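Local coordinates for glycoside hydrolase family protein (Novosphingobium sp. PP1Y, PDB 6Q2F) that probably hydrolyses alpha-L-rhamnosides, as a bacterial alpha-L-rhamnosidase of the glycoside hydrolases that carries a sodium ion, at residues I413-K418 with G423-A428. Numbering follows the deposited sequence.
Sequences IDLTDK and GTLDWA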
loop_
_atom_site.group_PDB
_atom_site.type_symbol
_atom_site.label_atom_id
_atom_site.label_comp_id
_atom_site.label_asym_id
_atom_site.label_seq_id
_atom_site.Cartn_x
_atom_site.Cartn_y
_atom_site.Cartn_z
ATOM N N ILE A 413 5.375 -24.004 -34.927
ATOM C CA ILE A 413 6.681 -23.894 -35.562
ATOM C C ILE A 413 7.203 -22.478 -35.383
ATOM O O ILE A 413 6.466 -21.504 -35.564
ATOM C CB ILE A 413 6.615 -24.258 -37.060
ATOM C CG1 ILE A 413 6.190 -25.714 -37.246
ATOM C CG2 ILE A 413 7.958 -24.039 -37.721
ATOM C CD1 ILE A 413 5.923 -26.070 -38.700
ATOM N N ASP A 414 8.482 -22.370 -35.047
ATOM C CA ASP A 414 9.146 -21.082 -34.888
ATOM C C ASP A 414 9.764 -20.688 -36.218
ATOM O O ASP A 414 10.816 -21.197 -36.598
ATOM C CB ASP A 414 10.205 -21.164 -33.798
ATOM C CG ASP A 414 10.778 -19.810 -33.448
ATOM O OD1 ASP A 414 10.541 -18.842 -34.210
ATOM O OD2 ASP A 414 11.463 -19.708 -32.410
ATOM N N LEU A 415 9.130 -19.745 -36.910
ATOM C CA LEU A 415 9.620 -19.226 -38.179
ATOM C C LEU A 415 10.414 -17.930 -38.030
ATOM O O LEU A 415 10.583 -17.213 -39.021
ATOM C CB LEU A 415 8.453 -18.988 -39.134
ATOM C CG LEU A 415 7.579 -20.181 -39.491
ATOM C CD1 LEU A 415 6.447 -19.754 -40.416
ATOM C CD2 LEU A 415 8.437 -21.246 -40.149
ATOM N N THR A 416 10.899 -17.611 -36.827
ATOM C CA THR A 416 11.574 -16.329 -36.615
ATOM C C THR A 416 12.735 -16.146 -37.588
ATOM O O THR A 416 12.890 -15.078 -38.193
ATOM C CB THR A 416 12.046 -16.224 -35.170
ATOM O OG1 THR A 416 10.921 -16.374 -34.294
ATOM C CG2 THR A 416 12.676 -14.861 -34.914
ATOM N N ASP A 417 13.556 -17.187 -37.749
ATOM C CA ASP A 417 14.595 -17.290 -38.771
ATOM C C ASP A 417 14.206 -16.684 -40.116
ATOM O O ASP A 417 14.979 -15.940 -40.726
ATOM C CB ASP A 417 14.941 -18.766 -39.018
ATOM C CG ASP A 417 16.000 -19.292 -38.079
ATOM O OD1 ASP A 417 16.471 -18.523 -37.208
ATOM O OD2 ASP A 417 16.357 -20.487 -38.217
ATOM N N LYS A 418 13.015 -17.029 -40.594
ATOM C CA LYS A 418 12.670 -16.844 -41.994
ATOM C C LYS A 418 12.127 -15.459 -42.320
ATOM O O LYS A 418 11.947 -15.151 -43.501
ATOM C CB LYS A 418 11.650 -17.909 -42.401
ATOM C CG LYS A 418 11.872 -19.249 -41.702
ATOM C CD LYS A 418 13.141 -19.935 -42.187
ATOM C CE LYS A 418 12.840 -20.992 -43.243
ATOM N NZ LYS A 418 12.326 -22.241 -42.620
ATOM N N GLY A 423 10.158 -7.632 -44.691
ATOM C CA GLY A 423 8.814 -8.034 -44.342
ATOM C C GLY A 423 8.389 -9.354 -44.948
ATOM O O GLY A 423 7.346 -9.895 -44.558
ATOM N N THR A 424 9.166 -9.886 -45.884
ATOM C CA THR A 424 8.849 -11.141 -46.537
ATOM C C THR A 424 9.193 -12.323 -45.643
ATOM O O THR A 424 10.068 -12.247 -44.774
ATOM C CB THR A 424 9.608 -11.252 -47.853
ATOM O OG1 THR A 424 11.009 -11.155 -47.584
ATOM C CG2 THR A 424 9.188 -10.131 -48.817
ATOM N N LEU A 425 8.492 -13.429 -45.869
ATOM C CA LEU A 425 8.691 -14.662 -45.114
ATOM C C LEU A 425 9.038 -15.774 -46.092
ATOM O O LEU A 425 8.251 -16.072 -46.993
ATOM C CB LEU A 425 7.437 -15.015 -44.315
ATOM C CG LEU A 425 7.482 -16.261 -43.432
ATOM C CD1 LEU A 425 8.304 -15.993 -42.186
ATOM C CD2 LEU A 425 6.068 -16.673 -43.078
ATOM N N ASP A 426 10.225 -16.342 -45.985
ATOM C CA ASP A 426 10.653 -17.396 -46.886
ATOM C C ASP A 426 10.352 -18.740 -46.234
ATOM O O ASP A 426 11.149 -19.250 -45.485
ATOM C CB ASP A 426 12.136 -17.146 -47.194
ATOM C CG ASP A 426 12.979 -18.400 -47.287
ATOM O OD1 ASP A 426 12.558 -19.387 -47.907
ATOM O OD2 ASP A 426 14.104 -18.375 -46.767
ATOM N N TRP A 427 9.198 -19.315 -46.548
ATOM C CA TRP A 427 8.744 -20.553 -45.936
ATOM C C TRP A 427 7.960 -21.403 -46.921
ATOM O O TRP A 427 7.113 -20.900 -47.659
ATOM C CB TRP A 427 7.890 -20.258 -44.697
ATOM C CG TRP A 427 7.464 -21.452 -43.927
ATOM C CD1 TRP A 427 8.239 -22.511 -43.548
ATOM C CD2 TRP A 427 6.164 -21.689 -43.377
ATOM N NE1 TRP A 427 7.491 -23.408 -42.820
ATOM C CE2 TRP A 427 6.215 -22.921 -42.699
ATOM C CE3 TRP A 427 4.957 -20.983 -43.403
ATOM C CZ2 TRP A 427 5.109 -23.460 -42.055
ATOM C CZ3 TRP A 427 3.860 -21.523 -42.767
ATOM C CH2 TRP A 427 3.942 -22.751 -42.104
ATOM N N ALA A 428 8.253 -22.698 -46.917
ATOM C CA ALA A 428 7.457 -23.675 -47.653
ATOM C C ALA A 428 6.472 -24.289 -46.667
ATOM O O ALA A 428 6.839 -25.144 -45.857
ATOM C CB ALA A 428 8.345 -24.731 -48.301
#
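W427 swings its indole anti to the backbone N (chi1 -175°), and L415 sets its CG anti to its own carbonyl carbon (chi1 -59°); the two side chains then meet at about a right angle. Both methyls of L415 lie on one face of the indole. CD2 of L415 sits 3.6 Å from the centroid of the five-membered ring of W427, nearly on the ring normal, a CH-pi contact. CD1 of L415 lies over the CD2-CE3 side of the six-membered ring, toward its rim, 3.5 Å from CD2 of W427. I413 adds a looser touch, its CD1 lying 4.3 Å from CZ2 of W427. L425 continues the apolar patch, with its CD2 4.1 Å from CD1 of L415. With an alanine in place of W427, the two L415 methyls would probably lose the ring they rest on, and a gap is likely to open beside I413.

One backbone hydrogen bond links the two segments across the intervening turn. D426 N donates to K418 O at 3.2 Å, almost straight at 170°, from above the carbonyl plane. The K418 side chain, bent at chi2 to chi4, curls round the carbonyl of D426, its CE 3.3 Å from D426 O. The carboxylate of D426 is salt-bridged to R165. On the far side, D414 OD1 accepts from T416 N at 2.9 Å, while OD2 pairs with R529.

L415 packs on V211 and A213 of strand 206-217. The contact thus lays the loop after edge strand 413-414 against a four-stranded antiparallel sheet, with W427 reaching past that strand to A213 and, edge-to-face, W438. An Asx turn at D414 leads the chain off the edge strand.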